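Local coordinates for protein PbICP-C (Plasmodium berghei, PDB 3PNR) that probably inhibits papain-like cysteine peptidases through a falstatin-family domain with a chagasin-like beta-sandwich, at residues L31-I36 / N178-Y183; W69-I74 / I163-Y168; S97-V102 / G159-V164; S101-K106 / R150-G155. All blocks are in the same frame, centred on the assembly; numbering follows the deposited sequence.

Interaction 1 of 4, residues L31-I36 / N178-Y183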
loop_
_atom_site.group_PDB
_atom_site.type_symbol
_atom_site.label_atom_id
_atom_site.label_comp_id
_atom_site.label_asym_id
_atom_site.label_seq_id
_atom_site.Cartn_x
_atom_site.Cartn_y
_atom_site.Cartn_z
ATOM N N LEU B 31 -13.725 23.137 -3.788
ATOM C CA LEU B 31 -14.599 22.105 -3.230
ATOM C C LEU B 31 -13.831 20.827 -2.863
ATOM O O LEU B 31 -13.236 20.185 -3.734
ATOM C CB LEU B 31 -15.695 21.769 -4.239
ATOM C CG LEU B 31 -16.710 20.702 -3.843
ATOM C CD1 LEU B 31 -17.655 21.239 -2.777
ATOM C CD2 LEU B 31 -17.481 20.238 -5.071
ATOM N N LYS B 32 -13.861 20.446 -1.586
ATOM C CA LYS B 32 -13.105 19.274 -1.123
ATOM C C LYS B 32 -13.967 18.056 -0.750
ATOM O O LYS B 32 -14.814 18.129 0.141
ATOM C CB LYS B 32 -12.171 19.642 0.037
ATOM C CG LYS B 32 -12.838 19.747 1.402
ATOM C CD LYS B 32 -11.783 19.939 2.500
ATOM C CE LYS B 32 -12.407 20.112 3.884
ATOM N NZ LYS B 32 -11.384 20.448 4.916
ATOM N N LEU B 33 -13.725 16.940 -1.437
ATOM C CA LEU B 33 -14.443 15.685 -1.205
ATOM C C LEU B 33 -13.453 14.560 -0.904
ATOM O O LEU B 33 -12.299 14.627 -1.322
ATOM C CB LEU B 33 -15.275 15.325 -2.437
ATOM C CG LEU B 33 -16.097 16.468 -3.046
ATOM C CD1 LEU B 33 -16.999 15.960 -4.157
ATOM C CD2 LEU B 33 -16.924 17.170 -1.979
ATOM N N GLY B 34 -13.881 13.525 -0.188
ATOM C CA GLY B 34 -15.224 13.392 0.341
ATOM C C GLY B 34 -15.259 12.084 1.114
ATOM O O GLY B 34 -14.646 11.107 0.688
ATOM N N ASN B 35 -15.960 12.064 2.245
ATOM C CA ASN B 35 -15.980 10.902 3.142
ATOM C C ASN B 35 -15.963 9.552 2.433
ATOM O O ASN B 35 -16.936 9.170 1.782
ATOM C CB ASN B 35 -17.177 10.969 4.095
ATOM C CG ASN B 35 -17.008 12.029 5.172
ATOM O OD1 ASN B 35 -16.239 12.980 5.010
ATOM N ND2 ASN B 35 -17.731 11.869 6.279
ATOM N N ILE B 36 -14.855 8.830 2.575
ATOM C CA ILE B 36 -14.690 7.538 1.910
ATOM C C ILE B 36 -15.253 6.377 2.729
ATOM O O ILE B 36 -15.019 6.273 3.931
ATOM C CB ILE B 36 -13.212 7.252 1.570
ATOM C CG1 ILE B 36 -12.745 8.146 0.416
ATOM C CG2 ILE B 36 -13.019 5.785 1.222
ATOM C CD1 ILE B 36 -13.703 8.191 -0.747
ATOM N N ASN B 178 -15.824 4.523 -4.619
ATOM C CA ASN B 178 -16.524 5.736 -4.208
ATOM C C ASN B 178 -16.559 6.736 -5.364
ATOM O O ASN B 178 -15.528 7.303 -5.742
ATOM C CB ASN B 178 -15.841 6.394 -3.002
ATOM C CG ASN B 178 -16.022 5.609 -1.714
ATOM O OD1 ASN B 178 -16.639 6.092 -0.765
ATOM N ND2 ASN B 178 -15.470 4.400 -1.667
ATOM N N THR B 179 -17.748 6.966 -5.913
ATOM C CA THR B 179 -17.882 7.796 -7.099
ATOM C C THR B 179 -18.454 9.165 -6.765
ATOM O O THR B 179 -19.430 9.271 -6.018
ATOM C CB THR B 179 -18.753 7.095 -8.131
ATOM O OG1 THR B 179 -18.263 5.756 -8.319
ATOM C CG2 THR B 179 -18.737 7.845 -9.453
ATOM N N LYS B 180 -17.824 10.209 -7.297
ATOM C CA LYS B 180 -18.296 11.578 -7.108
ATOM C C LYS B 180 -18.710 12.220 -8.429
ATOM O O LYS B 180 -17.870 12.477 -9.292
ATOM C CB LYS B 180 -17.232 12.452 -6.445
ATOM C CG LYS B 180 -16.650 11.900 -5.149
ATOM C CD LYS B 180 -17.708 11.540 -4.115
ATOM C CE LYS B 180 -17.071 11.367 -2.737
ATOM N NZ LYS B 180 -17.716 10.274 -1.952
ATOM N N ILE B 181 -20.010 12.466 -8.578
ATOM C CA ILE B 181 -20.525 13.258 -9.689
ATOM C C ILE B 181 -20.684 14.718 -9.280
ATOM O O ILE B 181 -21.401 15.033 -8.334
ATOM C CB ILE B 181 -21.897 12.766 -10.131
ATOM C CG1 ILE B 181 -21.863 11.258 -10.386
ATOM C CG2 ILE B 181 -22.370 13.560 -11.356
ATOM C CD1 ILE B 181 -23.154 10.559 -10.043
ATOM N N ILE B 182 -20.005 15.606 -9.991
ATOM C CA ILE B 182 -20.203 17.035 -9.802
ATOM C C ILE B 182 -21.161 17.520 -10.873
ATOM O O ILE B 182 -20.898 17.358 -12.070
ATOM C CB ILE B 182 -18.895 17.823 -9.941
ATOM C CG1 ILE B 182 -17.773 17.125 -9.177
ATOM C CG2 ILE B 182 -19.088 19.251 -9.461
ATOM C CD1 ILE B 182 -18.199 16.639 -7.821
ATOM N N TYR B 183 -22.280 18.095 -10.443
ATOM C CA TYR B 183 -23.228 18.693 -11.372
ATOM C C TYR B 183 -23.000 20.200 -11.447
ATOM O O TYR B 183 -23.498 20.959 -10.618
ATOM C CB TYR B 183 -24.665 18.382 -10.970
ATOM C CG TYR B 183 -25.663 18.875 -11.983
ATOM C CD1 TYR B 183 -25.664 18.377 -13.280
ATOM C CD2 TYR B 183 -26.596 19.847 -11.650
ATOM C CE1 TYR B 183 -26.570 18.828 -14.218
ATOM C CE2 TYR B 183 -27.508 20.306 -12.580
ATOM C CZ TYR B 183 -27.493 19.794 -13.863
ATOM O OH TYR B 183 -28.404 20.250 -14.792
#

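Interaction 2 of 4, residues W69-I74 / I163-Y168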
loop_
_atom_site.group_PDB
_atom_site.type_symbol
_atom_site.label_atom_id
_atom_site.label_comp_id
_atom_site.label_asym_id
_atom_site.label_seq_id
_atom_site.Cartn_x
_atom_site.Cartn_y
_atom_site.Cartn_z
ATOM N N TRP B 69 -7.719 8.214 -7.358
ATOM C CA TRP B 69 -8.762 9.047 -7.948
ATOM C C TRP B 69 -8.546 9.200 -9.450
ATOM O O TRP B 69 -7.470 9.624 -9.891
ATOM C CB TRP B 69 -8.742 10.430 -7.307
ATOM C CG TRP B 69 -9.295 10.474 -5.928
ATOM C CD1 TRP B 69 -8.588 10.518 -4.768
ATOM C CD2 TRP B 69 -10.685 10.484 -5.557
ATOM N NE1 TRP B 69 -9.447 10.552 -3.693
ATOM C CE2 TRP B 69 -10.738 10.536 -4.150
ATOM C CE3 TRP B 69 -11.885 10.450 -6.279
ATOM C CZ2 TRP B 69 -11.944 10.560 -3.448
ATOM C CZ3 TRP B 69 -13.086 10.475 -5.582
ATOM C CH2 TRP B 69 -13.106 10.529 -4.182
ATOM N N VAL B 70 -9.572 8.862 -10.229
ATOM C CA VAL B 70 -9.525 8.998 -11.685
ATOM C C VAL B 70 -10.686 9.849 -12.206
ATOM O O VAL B 70 -11.841 9.633 -11.831
ATOM C CB VAL B 70 -9.577 7.620 -12.353
ATOM C CG1 VAL B 70 -9.326 7.724 -13.850
ATOM C CG2 VAL B 70 -8.572 6.708 -11.712
ATOM N N LEU B 71 -10.384 10.826 -13.057
ATOM C CA LEU B 71 -11.444 11.562 -13.745
ATOM C C LEU B 71 -11.981 10.683 -14.859
ATOM O O LEU B 71 -11.253 10.331 -15.785
ATOM C CB LEU B 71 -10.941 12.880 -14.322
ATOM C CG LEU B 71 -11.868 13.485 -15.387
ATOM C CD1 LEU B 71 -13.125 14.097 -14.770
ATOM C CD2 LEU B 71 -11.119 14.514 -16.231
ATOM N N LEU B 72 -13.256 10.325 -14.761
ATOM C CA LEU B 72 -13.819 9.297 -15.627
ATOM C C LEU B 72 -14.642 9.834 -16.793
ATOM O O LEU B 72 -14.806 9.145 -17.798
ATOM C CB LEU B 72 -14.659 8.310 -14.808
ATOM C CG LEU B 72 -13.874 7.335 -13.929
ATOM C CD1 LEU B 72 -14.836 6.536 -13.071
ATOM C CD2 LEU B 72 -13.000 6.416 -14.780
ATOM N N GLY B 73 -15.169 11.046 -16.667
ATOM C CA GLY B 73 -15.967 11.589 -17.750
ATOM C C GLY B 73 -16.687 12.901 -17.514
ATOM O O GLY B 73 -16.953 13.289 -16.373
ATOM N N ILE B 74 -16.981 13.583 -18.621
ATOM C CA ILE B 74 -17.858 14.745 -18.646
ATOM C C ILE B 74 -19.068 14.385 -19.509
ATOM O O ILE B 74 -18.904 13.948 -20.649
ATOM C CB ILE B 74 -17.151 15.965 -19.268
ATOM C CG1 ILE B 74 -15.745 16.126 -18.694
ATOM C CG2 ILE B 74 -17.958 17.234 -19.024
ATOM C CD1 ILE B 74 -15.713 16.827 -17.346
ATOM N N ILE B 163 -19.632 16.003 -14.283
ATOM C CA ILE B 163 -18.229 15.618 -14.163
ATOM C C ILE B 163 -18.088 14.441 -13.204
ATOM O O ILE B 163 -18.531 14.512 -12.054
ATOM C CB ILE B 163 -17.380 16.787 -13.644
ATOM C CG1 ILE B 163 -17.711 18.058 -14.431
ATOM C CG2 ILE B 163 -15.903 16.445 -13.729
ATOM C CD1 ILE B 163 -16.763 19.200 -14.175
ATOM N N VAL B 164 -17.480 13.356 -13.672
ATOM C CA VAL B 164 -17.416 12.134 -12.867
ATOM C C VAL B 164 -16.012 11.766 -12.373
ATOM O O VAL B 164 -15.071 11.618 -13.152
ATOM C CB VAL B 164 -18.041 10.943 -13.604
ATOM C CG1 VAL B 164 -18.028 9.714 -12.717
ATOM C CG2 VAL B 164 -19.459 11.281 -14.026
ATOM N N TYR B 165 -15.885 11.640 -11.060
ATOM C CA TYR B 165 -14.643 11.190 -10.450
ATOM C C TYR B 165 -14.910 9.898 -9.707
ATOM O O TYR B 165 -16.016 9.674 -9.207
ATOM C CB TYR B 165 -14.144 12.212 -9.441
ATOM C CG TYR B 165 -13.779 13.554 -10.017
ATOM C CD1 TYR B 165 -12.555 13.749 -10.642
ATOM C CD2 TYR B 165 -14.645 14.636 -9.911
ATOM C CE1 TYR B 165 -12.208 14.977 -11.160
ATOM C CE2 TYR B 165 -14.307 15.874 -10.424
ATOM C CZ TYR B 165 -13.085 16.038 -11.048
ATOM O OH TYR B 165 -12.734 17.263 -11.562
ATOM N N SER B 166 -13.901 9.046 -9.606
ATOM C CA SER B 166 -14.045 7.889 -8.745
ATOM C C SER B 166 -12.735 7.474 -8.118
ATOM O O SER B 166 -11.673 7.576 -8.730
ATOM C CB SER B 166 -14.682 6.718 -9.489
ATOM O OG SER B 166 -15.392 5.891 -8.580
ATOM N N TYR B 167 -12.845 7.019 -6.874
ATOM C CA TYR B 167 -11.753 6.462 -6.099
ATOM C C TYR B 167 -11.991 4.966 -6.130
ATOM O O TYR B 167 -12.931 4.466 -5.505
ATOM C CB TYR B 167 -11.863 6.982 -4.667
ATOM C CG TYR B 167 -10.634 6.831 -3.793
ATOM C CD1 TYR B 167 -9.409 7.357 -4.179
ATOM C CD2 TYR B 167 -10.714 6.198 -2.553
ATOM C CE1 TYR B 167 -8.288 7.233 -3.366
ATOM C CE2 TYR B 167 -9.609 6.074 -1.737
ATOM C CZ TYR B 167 -8.399 6.593 -2.146
ATOM O OH TYR B 167 -7.297 6.466 -1.337
ATOM N N TYR B 168 -11.162 4.250 -6.884
ATOM C CA TYR B 168 -11.341 2.812 -7.039
ATOM C C TYR B 168 -10.001 2.101 -7.222
ATOM O O TYR B 168 -8.965 2.746 -7.376
ATOM C CB TYR B 168 -12.310 2.498 -8.199
ATOM C CG TYR B 168 -11.735 2.698 -9.583
ATOM C CD1 TYR B 168 -11.627 3.973 -10.138
ATOM C CD2 TYR B 168 -11.294 1.617 -10.337
ATOM C CE1 TYR B 168 -11.093 4.162 -11.404
ATOM C CE2 TYR B 168 -10.748 1.794 -11.605
ATOM C CZ TYR B 168 -10.656 3.069 -12.137
ATOM O OH TYR B 168 -10.125 3.257 -13.401
#

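Interaction 3 of 4, residues S97-V102 / G159-V164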
loop_
_atom_site.group_PDB
_atom_site.type_symbol
_atom_site.label_atom_id
_atom_site.label_comp_id
_atom_site.label_asym_id
_atom_site.label_seq_id
_atom_site.Cartn_x
_atom_site.Cartn_y
_atom_site.Cartn_z
ATOM N N SER B 97 -12.444 20.737 -24.012
ATOM C CA SER B 97 -13.386 20.992 -25.099
ATOM C C SER B 97 -13.664 22.487 -25.233
ATOM O O SER B 97 -13.174 23.294 -24.442
ATOM C CB SER B 97 -14.697 20.224 -24.889
ATOM O OG SER B 97 -15.500 20.834 -23.891
ATOM N N GLU B 98 -14.447 22.851 -26.243
ATOM C CA GLU B 98 -14.816 24.243 -26.452
ATOM C C GLU B 98 -15.638 24.762 -25.276
ATOM O O GLU B 98 -15.515 25.922 -24.886
ATOM C CB GLU B 98 -15.599 24.401 -27.759
ATOM C CG GLU B 98 -16.855 23.536 -27.851
ATOM C CD GLU B 98 -17.744 23.910 -29.030
ATOM O OE1 GLU B 98 -17.221 24.438 -30.035
ATOM O OE2 GLU B 98 -18.969 23.671 -28.949
ATOM N N GLU B 99 -16.463 23.888 -24.706
ATOM C CA GLU B 99 -17.385 24.271 -23.643
ATOM C C GLU B 99 -16.751 24.243 -22.255
ATOM O O GLU B 99 -16.987 25.134 -21.438
ATOM C CB GLU B 99 -18.612 23.360 -23.658
ATOM C CG GLU B 99 -19.283 23.246 -25.014
ATOM C CD GLU B 99 -20.397 22.222 -25.025
ATOM O OE1 GLU B 99 -20.217 21.140 -24.425
ATOM O OE2 GLU B 99 -21.451 22.496 -25.634
ATOM N N ILE B 100 -15.952 23.215 -21.988
ATOM C CA ILE B 100 -15.410 23.005 -20.648
ATOM C C ILE B 100 -14.053 22.305 -20.679
ATOM O O ILE B 100 -13.719 21.612 -21.641
ATOM C CB ILE B 100 -16.389 22.170 -19.787
ATOM C CG1 ILE B 100 -15.969 22.173 -18.311
ATOM C CG2 ILE B 100 -16.508 20.748 -20.342
ATOM C CD1 ILE B 100 -17.108 21.835 -17.349
ATOM N N SER B 101 -13.272 22.492 -19.621
ATOM C CA SER B 101 -12.012 21.769 -19.483
ATOM C C SER B 101 -11.786 21.289 -18.042
ATOM O O SER B 101 -11.882 22.073 -17.086
ATOM C CB SER B 101 -10.834 22.622 -19.962
ATOM O OG SER B 101 -10.460 23.563 -18.974
ATOM N N VAL B 102 -11.504 19.994 -17.899
ATOM C CA VAL B 102 -11.226 19.406 -16.590
ATOM C C VAL B 102 -10.014 18.465 -16.617
ATOM O O VAL B 102 -9.834 17.667 -17.543
ATOM C CB VAL B 102 -12.459 18.680 -16.003
ATOM C CG1 VAL B 102 -12.330 18.580 -14.489
ATOM C CG2 VAL B 102 -13.748 19.411 -16.378
ATOM N N GLY B 159 -23.941 26.242 -19.607
ATOM C CA GLY B 159 -24.461 24.896 -19.763
ATOM C C GLY B 159 -24.541 24.103 -18.470
ATOM O O GLY B 159 -24.247 24.614 -17.387
ATOM N N LYS B 160 -24.963 22.849 -18.591
ATOM C CA LYS B 160 -24.982 21.916 -17.467
ATOM C C LYS B 160 -24.049 20.749 -17.763
ATOM O O LYS B 160 -24.114 20.146 -18.836
ATOM C CB LYS B 160 -26.397 21.401 -17.204
ATOM C CG LYS B 160 -27.384 22.474 -16.796
ATOM C CD LYS B 160 -26.900 23.234 -15.574
ATOM C CE LYS B 160 -27.948 24.232 -15.105
ATOM N NZ LYS B 160 -28.436 25.101 -16.218
ATOM N N TYR B 161 -23.179 20.433 -16.811
ATOM C CA TYR B 161 -22.161 19.413 -17.031
ATOM C C TYR B 161 -22.074 18.415 -15.877
ATOM O O TYR B 161 -22.016 18.804 -14.707
ATOM C CB TYR B 161 -20.798 20.070 -17.262
ATOM C CG TYR B 161 -20.803 21.136 -18.339
ATOM C CD1 TYR B 161 -20.647 20.800 -19.677
ATOM C CD2 TYR B 161 -20.961 22.478 -18.015
ATOM C CE1 TYR B 161 -20.648 21.768 -20.661
ATOM C CE2 TYR B 161 -20.964 23.456 -18.996
ATOM C CZ TYR B 161 -20.808 23.092 -20.315
ATOM O OH TYR B 161 -20.811 24.057 -21.294
ATOM N N TYR B 162 -22.078 17.128 -16.222
ATOM C CA TYR B 162 -21.849 16.055 -15.256
ATOM C C TYR B 162 -20.389 15.622 -15.308
ATOM O O TYR B 162 -19.961 14.967 -16.264
ATOM C CB TYR B 162 -22.750 14.849 -15.550
ATOM C CG TYR B 162 -24.193 15.056 -15.173
ATOM C CD1 TYR B 162 -24.594 15.010 -13.845
ATOM C CD2 TYR B 162 -25.155 15.296 -16.143
ATOM C CE1 TYR B 162 -25.912 15.196 -13.494
ATOM C CE2 TYR B 162 -26.473 15.485 -15.803
ATOM C CZ TYR B 162 -26.849 15.434 -14.475
ATOM O OH TYR B 162 -28.169 15.624 -14.131
ATOM N N ILE B 163 -19.632 16.003 -14.283
ATOM C CA ILE B 163 -18.229 15.618 -14.163
ATOM C C ILE B 163 -18.088 14.441 -13.204
ATOM O O ILE B 163 -18.531 14.512 -12.054
ATOM C CB ILE B 163 -17.380 16.787 -13.644
ATOM C CG1 ILE B 163 -17.711 18.058 -14.431
ATOM C CG2 ILE B 163 -15.903 16.445 -13.729
ATOM C CD1 ILE B 163 -16.763 19.200 -14.175
ATOM N N VAL B 164 -17.480 13.356 -13.672
ATOM C CA VAL B 164 -17.416 12.134 -12.867
ATOM C C VAL B 164 -16.012 11.766 -12.373
ATOM O O VAL B 164 -15.071 11.618 -13.152
ATOM C CB VAL B 164 -18.041 10.943 -13.604
ATOM C CG1 VAL B 164 -18.028 9.714 -12.717
ATOM C CG2 VAL B 164 -19.459 11.281 -14.026
#

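Interaction 4 of 4, residues S101-K106 / R150-G155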
loop_
_atom_site.group_PDB
_atom_site.type_symbol
_atom_site.label_atom_id
_atom_site.label_comp_id
_atom_site.label_asym_id
_atom_site.label_seq_id
_atom_site.Cartn_x
_atom_site.Cartn_y
_atom_site.Cartn_z
ATOM N N SER B 101 -13.272 22.492 -19.621
ATOM C CA SER B 101 -12.012 21.769 -19.483
ATOM C C SER B 101 -11.786 21.289 -18.042
ATOM O O SER B 101 -11.882 22.073 -17.086
ATOM C CB SER B 101 -10.834 22.622 -19.962
ATOM O OG SER B 101 -10.460 23.563 -18.974
ATOM N N VAL B 102 -11.504 19.994 -17.899
ATOM C CA VAL B 102 -11.226 19.406 -16.590
ATOM C C VAL B 102 -10.014 18.465 -16.617
ATOM O O VAL B 102 -9.834 17.667 -17.543
ATOM C CB VAL B 102 -12.459 18.680 -16.003
ATOM C CG1 VAL B 102 -12.330 18.580 -14.489
ATOM C CG2 VAL B 102 -13.748 19.411 -16.378
ATOM N N THR B 103 -9.181 18.567 -15.588
ATOM C CA THR B 103 -7.918 17.839 -15.549
ATOM C C THR B 103 -7.989 16.566 -14.707
ATOM O O THR B 103 -8.749 16.496 -13.741
ATOM C CB THR B 103 -6.813 18.730 -14.982
ATOM O OG1 THR B 103 -7.248 19.273 -13.729
ATOM C CG2 THR B 103 -6.509 19.867 -15.943
ATOM N N GLN B 104 -7.194 15.565 -15.082
ATOM C CA GLN B 104 -7.043 14.358 -14.273
ATOM C C GLN B 104 -6.455 14.729 -12.917
ATOM O O GLN B 104 -5.568 15.581 -12.838
ATOM C CB GLN B 104 -6.128 13.348 -14.970
ATOM C CG GLN B 104 -6.772 12.604 -16.129
ATOM C CD GLN B 104 -7.842 11.620 -15.677
ATOM O OE1 GLN B 104 -7.930 11.266 -14.499
ATOM N NE2 GLN B 104 -8.663 11.175 -16.618
ATOM N N PRO B 105 -6.950 14.100 -11.837
ATOM C CA PRO B 105 -6.391 14.455 -10.526
ATOM C C PRO B 105 -4.882 14.206 -10.479
ATOM O O PRO B 105 -4.399 13.228 -11.054
ATOM C CB PRO B 105 -7.139 13.527 -9.558
ATOM C CG PRO B 105 -8.410 13.177 -10.269
ATOM C CD PRO B 105 -8.033 13.105 -11.731
ATOM N N LYS B 106 -4.151 15.110 -9.832
ATOM C CA LYS B 106 -2.712 14.953 -9.645
ATOM C C LYS B 106 -2.300 15.286 -8.213
ATOM O O LYS B 106 -3.085 15.851 -7.448
ATOM C CB LYS B 106 -1.924 15.775 -10.671
ATOM C CG LYS B 106 -1.893 15.117 -12.051
ATOM C CD LYS B 106 -1.027 15.877 -13.049
ATOM C CE LYS B 106 -1.023 15.181 -14.415
ATOM N NZ LYS B 106 -0.354 15.987 -15.482
ATOM N N ARG B 150 -5.615 16.783 -6.484
ATOM C CA ARG B 150 -6.372 17.951 -6.955
ATOM C C ARG B 150 -6.790 17.907 -8.427
ATOM O O ARG B 150 -5.973 17.622 -9.303
ATOM C CB ARG B 150 -5.577 19.235 -6.697
ATOM C CG ARG B 150 -6.295 20.504 -7.136
ATOM C CD ARG B 150 -5.488 21.750 -6.798
ATOM N NE ARG B 150 -5.438 22.019 -5.363
ATOM C CZ ARG B 150 -6.201 22.914 -4.747
ATOM N NH1 ARG B 150 -7.072 23.628 -5.442
ATOM N NH2 ARG B 150 -6.094 23.100 -3.438
ATOM N N SER B 151 -8.065 18.204 -8.690
ATOM C CA SER B 151 -8.545 18.388 -10.067
ATOM C C SER B 151 -9.017 19.826 -10.341
ATOM O O SER B 151 -9.481 20.532 -9.438
ATOM C CB SER B 151 -9.650 17.383 -10.423
ATOM O OG SER B 151 -9.963 17.418 -11.813
ATOM N N VAL B 152 -8.899 20.242 -11.600
ATOM C CA VAL B 152 -9.186 21.614 -12.004
ATOM C C VAL B 152 -10.358 21.713 -12.984
ATOM O O VAL B 152 -10.346 21.079 -14.048
ATOM C CB VAL B 152 -7.947 22.252 -12.653
ATOM C CG1 VAL B 152 -8.244 23.678 -13.076
ATOM C CG2 VAL B 152 -6.775 22.200 -11.691
ATOM N N ILE B 153 -11.362 22.512 -12.628
ATOM C CA ILE B 153 -12.527 22.700 -13.496
ATOM C C ILE B 153 -12.664 24.143 -13.991
ATOM O O ILE B 153 -12.666 25.085 -13.197
ATOM C CB ILE B 153 -13.838 22.276 -12.796
ATOM C CG1 ILE B 153 -13.783 20.795 -12.407
ATOM C CG2 ILE B 153 -15.038 22.547 -13.701
ATOM C CD1 ILE B 153 -14.933 20.343 -11.524
ATOM N N LYS B 154 -12.786 24.306 -15.307
ATOM C CA LYS B 154 -12.925 25.634 -15.911
ATOM C C LYS B 154 -13.987 25.671 -17.013
ATOM O O LYS B 154 -13.902 24.939 -18.004
ATOM C CB LYS B 154 -11.579 26.121 -16.452
ATOM C CG LYS B 154 -11.644 27.414 -17.247
ATOM C CD LYS B 154 -10.255 27.821 -17.713
ATOM C CE LYS B 154 -10.311 28.737 -18.924
ATOM N NZ LYS B 154 -8.950 28.992 -19.474
ATOM N N GLY B 155 -14.984 26.533 -16.826
ATOM C CA GLY B 155 -16.050 26.705 -17.797
ATOM C C GLY B 155 -15.675 27.665 -18.912
ATOM O O GLY B 155 -14.931 28.626 -18.700
#

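Interaction 1 of 4, residues L31-I36 / N178-Y183
L33 faces K180 with their CA atoms 8.2 Å apart: L33 to I36 runs at 161° to N178-I182, close to antiparallel, with no hydrogen bond between them, because strands 29-33 and 178-186 belong to opposite sheets of an immunoglobulin-like beta-sandwich. Between the sheets L33 and I182 reach toward each other tip to tip, CD1 of L33 lying 3.9 Å from CD1 of I182. The L33 side chain also runs aslant the K180 chain, its CD1 nearest to the K180 CG. K180 bends at chi2 (-53°), and its methylene CE then passes 4.1 Å from the CA of G34 while NZ goes on to a salt bridge with E43. Farther along, I36 sends CD1 to N178, 3.6 Å from the N178 CB and just as near to the amide CG, and its CG2 lies by ND2. The N178 amide is itself held through OD1, which accepts hydrogen bonds from N41 ND2 and S37 N. Polar side chains of the other protein chain pack on I36 and on N178. Carbon contacts therefore join the sheets here, while the polar ends of K180 and N178 find partners outside the two segments.

Interaction 2 of 4, residues W69-I74 / I163-Y168
W69 and Y167 form the aromatic end of an antiparallel strand pair whose axes come within 4.7 Å of each other. Backbone hydrogen bonds make the ladder: V70 and S166 bond in both directions, V70 N to S166 O at 2.9 Å, after which L72 N donates to V164 O and V164 N to G73 O at 2.8 Å. L72 and G73 thus both face V164, a classic beta bulge that shifts the register by one. Aromatic contacts come next. CB of Y167 sits 3.5 Å above the centroid of the W69 six-membered ring, almost on its normal, a CH-pi contact. The Y167 ring slants over the five-membered ring with the planes at 31°, and W69 NE1 bonds to E60 O. On the face that carries V70 and S166, V70 CG2 meets the ring of Y168, whose CG lies between backbone N and carbonyl carbon (chi1 74°); Y168 CE1 is 3.6 Å away, and its OH bonds to P87 O. Aliphatic packing completes the pair: L71 CD1 touches I163 CG2 and Y165 CE1, I74 lies alongside I163 with its CD1 3.6 Å from I163 CG2, and L72 CD1 meets S166 CB. The backbone bonds fix the register, whereas the side chains are mostly apolar and aromatic; further buried hydroxyls are satisfied by hydrogen bonds outside the two segments, Y165 to S151, S166 to T179 and Y167 to N62.

Interaction 3 of 4, residues S97-V102 / G159-V164
I100 and Y161 meet across the interior of the immunoglobulin-like beta-sandwich, where strands of opposite sheets run nearly parallel, at 12°, with axes 10.1 Å apart. The two side chains slide past each other in opposite directions. With CG1 of I100 opposite the backbone N (chi1 -169°) and the chain extended beyond it, CD1 comes over one face of the Y161 ring, 4.2 Å from its centroid and displaced toward the rim: a CH-pi contact. E99 approaches the same ring differently. Its OE1 lies at the edge, in the ring plane, 3.8 Å from CE1 of Y161, with carboxylate and ring turned 75° apart; that oxygen is engaged in a salt bridge with K76. The E99 CB lies close to the Y161 hydroxyl, and the hydroxyl is hydrogen-bonded to K157 O. Deeper in, V102 and I163 point at each other tip to tip, V102 CG2 standing 3.7 Å from I163 CD1, and the same I163 methyl also touches I100 CD1. Aliphatic branches thus fill the inner part, with charge kept to the end near E99. The turn that precedes I100 is closed within its own segment: I100 O accepts from S97 N and also from S97 OG at 3.0 Å, the hydroxyl lying in the carbonyl plane on a lone pair.

Interaction 4 of 4, residues S101-K106 / R150-G155
V102 and I153 form the compact side of this antiparallel pair, lying side by side and pointing the same way, with V102 CG1 3.4 Å from I153 CG1. This face turns to the other sheet, where Y165 packs against both residues and I163 also meets I153. Next to them S151 OG hydrogen-bonds to Y165 OH and so connects the two sheets; its bond to T103 O is doubtful, being modelled too short to be trusted. The pair lies inside the five-stranded sheet of the sandwich, but its ladder is broken: S101 N and K154 O, and K154 N and S101 O, bond at 3.0 Å each, and the register has slipped by one when K106 and R150 pair again. Between the two ladders a side chain takes over from the backbone. T103 has OG1 between its backbone N and carbonyl carbon (chi1 52°), where it accepts V152 N at 2.9 Å, while T103 N still reaches V152 O at 3.2 Å. P105 follows, its CA 3.4 Å from R150 O and its ring touching W69 and L71. The opposite face is looser. S101 OG merely rests 3.8 Å from K154 CB, the K154 and K106 chains lead away from the partner strand, and R150 reaches a salt bridge with D58. At this end R150 O receives K106 N from 38° out of the carbonyl plane.

Overall arrangement
Interactions 2 and 4 pair neighbouring strands within one sheet each and are built on backbone hydrogen bonds, whereas interactions 1 and 3 join the two sheets mainly through side chains, without hydrogen bonds across. Strand 159-168 serves interactions 2 and 3, and strand 100-107 serves 3 and 4, so V102 and I163 bring these three contacts to one apolar interior; Y165 to S151 and L71 to Q104 add polar ties between 2 and 4. Interaction 1 joins interaction 2 through strand 178-186, K180 N and I182 N bonding to Y165 O and I163 O. Interactions 2 and 3 are buried, and 2 lies nearest the centre of the chain, while 1 and 4 are partly buried; the other protein chain reaches only 1 and 2.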